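Local coordinates for protein membrane-bound protease PH1510 (PDB 3WWV) that is a serine-type membrane protease that cleaves preferentially near hydrophobic or aromatic residues and degrades a stomatin homolog in vitro, seen here as its C-terminal OB-fold domain, at residues M26-R30 and G31-K35; V53-G57 and L58-V62. All coordinates share one frame; numbering follows the deposited sequence.

Overall arrangement
Both contacts are tight beta hairpins of the same OB-fold domain, the C-terminal piece of the protease. Contact 1 (26-30 with 31-35) closes in the chain before contact 2 (53-57 with 58-62) opens, and their centres lie about 12 Å apart. They meet where strands 32-38 and 59-64 run side by side in parallel: the backbone O of Lys-35 stands 2.9 Å from the backbone N of Leu-60, probably a hydrogen bond. On the inner face Leu-60 joins the two, its CD1 lying 3.6 Å from CB of Trp-34 and 3.7 Å from CD1 of Ile-27. A sodium ion about 9 Å from the side chain of Ile-61 is too distant for that residue to coordinate.

Contact 1 of 2, residues M26-R30 and G31-K35; sequences MIKVR and GELWK
Met-26 and Leu-33 meet on the outer face of a two-stranded hairpin, the methyl CE of the methionine 3.9 Å from CB of the leucine. From CB, the methionine passes over the peptide of Trp-34: CB lies near Trp-34 O, CG comes to 3.7 Å from Trp-34 O, SD follows the same carbonyl, and CE rests 3.8 Å from Trp-34 C before reaching Leu-33. A bend at chi2 (80°) turns the chain across to the neighbouring strand. Cut back to CB by an alanine here, the chain would probably leave the Trp-34 carbonyl and Leu-33 CB without their thioether cover on this face.

Beneath this, Ile-27 and Trp-34 form a hydrogen-bonded pair, with Ile-27 N to Trp-34 O at 2.8 Å answered by Trp-34 N to Ile-27 O; Val-29 and Glu-32 repeat the pairing beside the turn. Bulky, apolar Ile-27, Val-29 and Trp-34 suit the inner face, where Leu-60 of strand 59-64 packs on all three and Met-10 of helix 7-10 covers Val-29 and Trp-34.

The type II' turn from Val-29 to Glu-32 has Arg-30 and Gly-31 at its corners. Lys-28, extended until it bends at chi4 (68°), brings NZ 3.0 Å from Gly-31 O, approaching from above the carbonyl plane. Arg-30 and Glu-32 run alongside each other in the same direction, and NH2 of the arginine makes a salt bridge of 2.6 Å to OE2 of the glutamate, the two flat groups turned 35° apart. Arg-30 NE is buried without a partner. Chemically, Ile-27, Val-29 and Trp-34 thus fill the inner face, Met-26 and Leu-33 make a small apolar patch on the other, and the Lys-28 to Gly-31 bond and the Arg-30/Glu-32 salt bridge bracket the exposed turn.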
ATOM      1  N   MET A  26     -12.962  -1.030  11.560  1.00 25.60           N
ATOM      2  CA  MET A  26     -13.559   0.080  10.860  1.00 28.59           C
ATOM      3  C   MET A  26     -12.540   1.213  10.750  1.00 27.05           C
ATOM      4  O   MET A  26     -11.883   1.547  11.734  1.00 26.59           O
ATOM      5  CB  MET A  26     -14.783   0.539  11.654  1.00 33.06           C
ATOM      6  CG  MET A  26     -15.882   1.185  10.841  1.00 41.70           C
ATOM      7  SD  MET A  26     -16.905  -0.033  10.006  1.00 51.57           S
ATOM      8  CE  MET A  26     -17.731   1.013   8.809  1.00 47.09           C
ATOM      9  N   ILE A  27     -12.389   1.793   9.560  1.00 25.75           N
ATOM     10  CA  ILE A  27     -11.503   2.952   9.385  1.00 27.19           C
ATOM     11  C   ILE A  27     -12.200   4.128   8.700  1.00 28.53           C
ATOM     12  O   ILE A  27     -13.203   3.956   8.000  1.00 28.53           O
ATOM     13  CB  ILE A  27     -10.189   2.632   8.619  1.00 26.09           C
ATOM     14  CG1 ILE A  27     -10.463   2.285   7.147  1.00 26.70           C
ATOM     15  CG2 ILE A  27      -9.379   1.564   9.333  1.00 25.26           C
ATOM     16  CD1 ILE A  27      -9.204   2.052   6.326  1.00 25.66           C
ATOM     17  N   LYS A  28     -11.660   5.322   8.912  1.00 28.81           N
ATOM     18  CA  LYS A  28     -12.133   6.494   8.208  1.00 29.86           C
ATOM     19  C   LYS A  28     -11.109   6.873   7.147  1.00 30.18           C
ATOM     20  O   LYS A  28      -9.943   7.105   7.458  1.00 30.20           O
ATOM     21  CB  LYS A  28     -12.379   7.646   9.181  1.00 31.79           C
ATOM     22  CG  LYS A  28     -13.447   8.622   8.704  1.00 34.64           C
ATOM     23  CD  LYS A  28     -13.844   9.589   9.814  1.00 37.53           C
ATOM     24  CE  LYS A  28     -15.014  10.472   9.402  1.00 38.74           C
ATOM     25  NZ  LYS A  28     -16.281   9.695   9.264  1.00 39.88           N
ATOM     26  N   VAL A  29     -11.534   6.885   5.889  1.00 30.75           N
ATOM     27  CA  VAL A  29     -10.672   7.316   4.799  1.00 34.12           C
ATOM     28  C   VAL A  29     -11.402   8.395   4.027  1.00 37.78           C
ATOM     29  O   VAL A  29     -12.517   8.168   3.545  1.00 37.82           O
ATOM     30  CB  VAL A  29     -10.271   6.165   3.854  1.00 33.80           C
ATOM     31  CG1 VAL A  29      -9.527   6.703   2.644  1.00 33.44           C
ATOM     32  CG2 VAL A  29      -9.392   5.166   4.579  1.00 33.28           C
ATOM     33  N   ARG A  30     -10.740   9.549   3.892  1.00 43.53           N
ATOM     34  CA  ARG A  30     -11.366  10.806   3.475  1.00 47.41           C
ATOM     35  C   ARG A  30     -12.447  11.124   4.518  1.00 47.32           C
ATOM     36  O   ARG A  30     -12.137  11.245   5.709  1.00 50.29           O
ATOM     37  CB  ARG A  30     -11.909  10.726   2.038  1.00 51.10           C
ATOM     38  CG  ARG A  30     -10.840  10.433   0.989  1.00 55.87           C
ATOM     39  CD  ARG A  30     -11.439   9.976  -0.337  1.00 60.25           C
ATOM     40  NE  ARG A  30     -12.182   8.716  -0.221  1.00 64.04           N
ATOM     41  CZ  ARG A  30     -12.663   8.012  -1.246  1.00 64.93           C
ATOM     42  NH1 ARG A  30     -12.491   8.417  -2.500  1.00 65.48           N
ATOM     43  NH2 ARG A  30     -13.318   6.887  -1.016  1.00 65.18           N
ATOM     44  N   GLY A  31     -13.702  11.229   4.104  1.00 43.22           N
ATOM     45  CA  GLY A  31     -14.767  11.434   5.072  1.00 44.47           C
ATOM     46  C   GLY A  31     -15.537  10.164   5.368  1.00 43.72           C
ATOM     47  O   GLY A  31     -16.342  10.132   6.296  1.00 45.65           O
ATOM     48  N   GLU A  32     -15.277   9.119   4.582  1.00 41.36           N
ATOM     49  CA  GLU A  32     -16.080   7.896   4.583  1.00 38.81           C
ATOM     50  C   GLU A  32     -15.640   6.877   5.620  1.00 34.56           C
ATOM     51  O   GLU A  32     -14.443   6.673   5.848  1.00 32.07           O
ATOM     52  CB  GLU A  32     -16.013   7.206   3.214  1.00 43.05           C
ATOM     53  CG  GLU A  32     -16.666   7.925   2.045  1.00 47.16           C
ATOM     54  CD  GLU A  32     -16.614   7.082   0.775  1.00 52.70           C
ATOM     55  OE1 GLU A  32     -17.486   6.191   0.600  1.00 53.20           O
ATOM     56  OE2 GLU A  32     -15.695   7.302  -0.050  1.00 52.85           O
ATOM     57  N   LEU A  33     -16.621   6.208   6.216  1.00 30.80           N
ATOM     58  CA  LEU A  33     -16.354   5.039   7.036  1.00 28.31           C
ATOM     59  C   LEU A  33     -16.246   3.809   6.149  1.00 28.00           C
ATOM     60  O   LEU A  33     -17.087   3.593   5.273  1.00 28.56           O
ATOM     61  CB  LEU A  33     -17.462   4.823   8.055  1.00 27.33           C
ATOM     62  CG  LEU A  33     -17.601   5.772   9.241  1.00 27.47           C
ATOM     63  CD1 LEU A  33     -18.776   5.302  10.087  1.00 26.68           C
ATOM     64  CD2 LEU A  33     -16.325   5.822  10.067  1.00 26.74           C
ATOM     65  N   TRP A  34     -15.211   3.002   6.389  1.00 26.21           N
ATOM     66  CA  TRP A  34     -15.008   1.746   5.672  1.00 24.67           C
ATOM     67  C   TRP A  34     -14.730   0.566   6.603  1.00 24.70           C
ATOM     68  O   TRP A  34     -14.086   0.721   7.642  1.00 23.36           O
ATOM     69  CB  TRP A  34     -13.826   1.877   4.719  1.00 23.99           C
ATOM     70  CG  TRP A  34     -14.112   2.623   3.482  1.00 23.80           C
ATOM     71  CD1 TRP A  34     -14.102   3.973   3.316  1.00 22.66           C
ATOM     72  CD2 TRP A  34     -14.415   2.059   2.199  1.00 23.84           C
ATOM     73  NE1 TRP A  34     -14.394   4.289   2.014  1.00 22.58           N
ATOM     74  CE2 TRP A  34     -14.594   3.132   1.307  1.00 23.46           C
ATOM     75  CE3 TRP A  34     -14.563   0.748   1.723  1.00 24.23           C
ATOM     76  CZ2 TRP A  34     -14.917   2.938  -0.044  1.00 24.39           C
ATOM     77  CZ3 TRP A  34     -14.876   0.554   0.383  1.00 24.31           C
ATOM     78  CH2 TRP A  34     -15.050   1.642  -0.484  1.00 24.06           C
ATOM     79  N   LYS A  35     -15.207  -0.615   6.208  1.00 25.09           N
ATOM     80  CA  LYS A  35     -14.765  -1.859   6.810  1.00 25.40           C
ATOM     81  C   LYS A  35     -13.313  -2.040   6.399  1.00 24.61           C
ATOM     82  O   LYS A  35     -12.940  -1.718   5.268  1.00 24.60           O
ATOM     83  CB  LYS A  35     -15.589  -3.037   6.306  1.00 28.00           C
ATOM     84  CG  LYS A  35     -16.984  -3.150   6.892  1.00 33.01           C
ATOM     85  CD  LYS A  35     -17.717  -4.352   6.307  1.00 38.15           C
ATOM     86  CE  LYS A  35     -18.859  -4.793   7.214  1.00 41.90           C
ATOM     87  NZ  LYS A  35     -18.991  -6.282   7.270  1.00 45.37           N
TER

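Contact 2 of 2, residues V53-G57 and L58-V62; sequences VDMDG and LTLIV
Met-55 and Leu-60 run alongside each other in one direction in the close-packed part of this hairpin: CG of the methionine is 3.6 Å from CD2 of the leucine, and SD also touches that methyl. Both side chains are buried beneath Met-10 of helix 7-10. The flexible thioether, bent at chi3 (-53°), and the branched leucine suit this apolar space.

The other face is more open and mixes polar with apolar groups. Ile-61 lies across it, its CB 4.0 Å from CB of Asp-54 and its CD1 3.8 Å from CB of Asp-56, so that the aliphatic stems of two aspartates border a hydrophobic branch. With CG anti to the backbone N (chi1 -165°), Asp-56 carries its carboxylate out to Arg-37 of strand 32-38, and OD2 makes a salt bridge with it. Asp-54 turns OD1 back to the N of Met-55 in a weak bond and has Lys-7 as a long, weak ionic partner, while Lys-39 of the second subunit packs against its side chain.

At the solvent end, Gly-57 and Leu-58 occupy the corners of a type II' turn; the positive phi of Gly-57 (60°) favours glycine. Paired backbone bonds close the loop: Asp-56 N to Thr-59 O at 2.8 Å is nearly straight, and Thr-59 N returns to Asp-56 O.

Farther from the turn, Val-53 N gives a 2.8 Å bond to Ile-61 O, and Asp-54 N reaches the same oxygen weakly at 3.4 Å. Two successive residues thus face a single one on the opposing strand, and CG2 of Val-53 packs on CG2 of Ile-61. This is a classic beta bulge, here in the last hairpin of a small OB-fold beta barrel.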
ATOM      1  N   VAL A  53      -3.611  -0.860   1.150  1.00 20.49           N
ATOM      2  CA  VAL A  53      -2.714  -1.604   0.248  1.00 21.40           C
ATOM      3  C   VAL A  53      -3.439  -2.500  -0.757  1.00 23.04           C
ATOM      4  O   VAL A  53      -2.859  -2.888  -1.784  1.00 23.83           O
ATOM      5  CB  VAL A  53      -1.633  -2.422   1.008  1.00 21.42           C
ATOM      6  CG1 VAL A  53      -0.729  -1.495   1.817  1.00 20.84           C
ATOM      7  CG2 VAL A  53      -2.255  -3.486   1.908  1.00 21.26           C
ATOM      8  N   ASP A  54      -4.697  -2.827  -0.464  1.00 24.05           N
ATOM      9  CA  ASP A  54      -5.518  -3.681  -1.333  1.00 25.28           C
ATOM     10  C   ASP A  54      -6.982  -3.540  -0.954  1.00 25.50           C
ATOM     11  O   ASP A  54      -7.317  -2.825  -0.015  1.00 23.95           O
ATOM     12  CB  ASP A  54      -5.094  -5.148  -1.201  1.00 27.41           C
ATOM     13  CG  ASP A  54      -5.474  -5.989  -2.407  1.00 29.82           C
ATOM     14  OD1 ASP A  54      -6.026  -5.466  -3.405  1.00 31.23           O
ATOM     15  OD2 ASP A  54      -5.212  -7.203  -2.352  1.00 32.45           O
ATOM     16  N   MET A  55      -7.846  -4.232  -1.689  1.00 27.66           N
ATOM     17  CA  MET A  55      -9.275  -4.235  -1.408  1.00 30.03           C
ATOM     18  C   MET A  55      -9.869  -5.611  -1.666  1.00 31.14           C
ATOM     19  O   MET A  55      -9.541  -6.263  -2.651  1.00 30.74           O
ATOM     20  CB  MET A  55      -9.991  -3.196  -2.260  1.00 31.65           C
ATOM     21  CG  MET A  55     -11.060  -2.439  -1.505  1.00 33.86           C
ATOM     22  SD  MET A  55     -12.006  -1.332  -2.555  1.00 36.60           S
ATOM     23  CE  MET A  55     -10.685  -0.413  -3.302  1.00 34.19           C
ATOM     24  N   ASP A  56     -10.746  -6.028  -0.760  1.00 33.21           N
ATOM     25  CA  ASP A  56     -11.434  -7.307  -0.813  1.00 34.27           C
ATOM     26  C   ASP A  56     -12.928  -7.012  -0.766  1.00 34.35           C
ATOM     27  O   ASP A  56     -13.494  -6.800   0.312  1.00 33.54           O
ATOM     28  CB  ASP A  56     -11.039  -8.142   0.409  1.00 37.89           C
ATOM     29  CG  ASP A  56     -11.410  -9.608   0.271  1.00 41.77           C
ATOM     30  OD1 ASP A  56     -11.786 -10.055  -0.840  1.00 42.85           O
ATOM     31  OD2 ASP A  56     -11.299 -10.322   1.285  1.00 44.70           O
ATOM     32  N   GLY A  57     -13.572  -6.996  -1.929  1.00 33.22           N
ATOM     33  CA  GLY A  57     -14.954  -6.541  -2.007  1.00 32.93           C
ATOM     34  C   GLY A  57     -15.008  -5.102  -1.536  1.00 32.32           C
ATOM     35  O   GLY A  57     -14.310  -4.253  -2.073  1.00 36.28           O
ATOM     36  N   LEU A  58     -15.806  -4.843  -0.509  1.00 30.76           N
ATOM     37  CA  LEU A  58     -15.901  -3.524   0.103  1.00 29.63           C
ATOM     38  C   LEU A  58     -15.048  -3.383   1.377  1.00 29.28           C
ATOM     39  O   LEU A  58     -15.182  -2.400   2.117  1.00 30.82           O
ATOM     40  CB  LEU A  58     -17.371  -3.193   0.407  1.00 29.65           C
ATOM     41  CG  LEU A  58     -18.334  -3.104  -0.782  1.00 30.14           C
ATOM     42  CD1 LEU A  58     -19.772  -3.013  -0.293  1.00 29.95           C
ATOM     43  CD2 LEU A  58     -17.988  -1.933  -1.704  1.00 29.54           C
ATOM     44  N   THR A  59     -14.177  -4.357   1.634  1.00 27.19           N
ATOM     45  CA  THR A  59     -13.303  -4.318   2.807  1.00 26.33           C
ATOM     46  C   THR A  59     -11.898  -3.849   2.403  1.00 24.80           C
ATOM     47  O   THR A  59     -11.261  -4.456   1.539  1.00 24.84           O
ATOM     48  CB  THR A  59     -13.231  -5.698   3.510  1.00 27.54           C
ATOM     49  OG1 THR A  59     -14.550  -6.121   3.877  1.00 28.82           O
ATOM     50  CG2 THR A  59     -12.367  -5.648   4.769  1.00 27.04           C
ATOM     51  N   LEU A  60     -11.427  -2.771   3.021  1.00 22.70           N
ATOM     52  CA  LEU A  60     -10.067  -2.262   2.763  1.00 21.22           C
ATOM     53  C   LEU A  60      -9.020  -3.070   3.523  1.00 20.40           C
ATOM     54  O   LEU A  60      -9.192  -3.360   4.704  1.00 20.30           O
ATOM     55  CB  LEU A  60      -9.957  -0.783   3.146  1.00 19.22           C
ATOM     56  CG  LEU A  60     -10.966   0.160   2.511  1.00 18.49           C
ATOM     57  CD1 LEU A  60     -10.733   1.585   2.991  1.00 18.53           C
ATOM     58  CD2 LEU A  60     -10.890   0.087   0.996  1.00 18.57           C
ATOM     59  N   ILE A  61      -7.943  -3.439   2.833  1.00 20.52           N
ATOM     60  CA  ILE A  61      -6.819  -4.143   3.455  1.00 19.78           C
ATOM     61  C   ILE A  61      -5.724  -3.126   3.687  1.00 19.94           C
ATOM     62  O   ILE A  61      -5.364  -2.365   2.789  1.00 20.81           O
ATOM     63  CB  ILE A  61      -6.363  -5.343   2.608  1.00 20.90           C
ATOM     64  CG1 ILE A  61      -7.508  -6.363   2.551  1.00 21.18           C
ATOM     65  CG2 ILE A  61      -5.115  -6.011   3.189  1.00 19.95           C
ATOM     66  CD1 ILE A  61      -7.519  -7.176   1.283  1.00 22.82           C
ATOM     67  N   VAL A  62      -5.228  -3.083   4.919  1.00 19.20           N
ATOM     68  CA  VAL A  62      -4.397  -1.984   5.384  1.00 17.62           C
ATOM     69  C   VAL A  62      -3.216  -2.544   6.156  1.00 18.42           C
ATOM     70  O   VAL A  62      -3.294  -3.657   6.698  1.00 18.92           O
ATOM     71  CB  VAL A  62      -5.188  -1.010   6.294  1.00 17.03           C
ATOM     72  CG1 VAL A  62      -6.408  -0.439   5.581  1.00 16.54           C
ATOM     73  CG2 VAL A  62      -5.622  -1.678   7.586  1.00 16.46           C
TER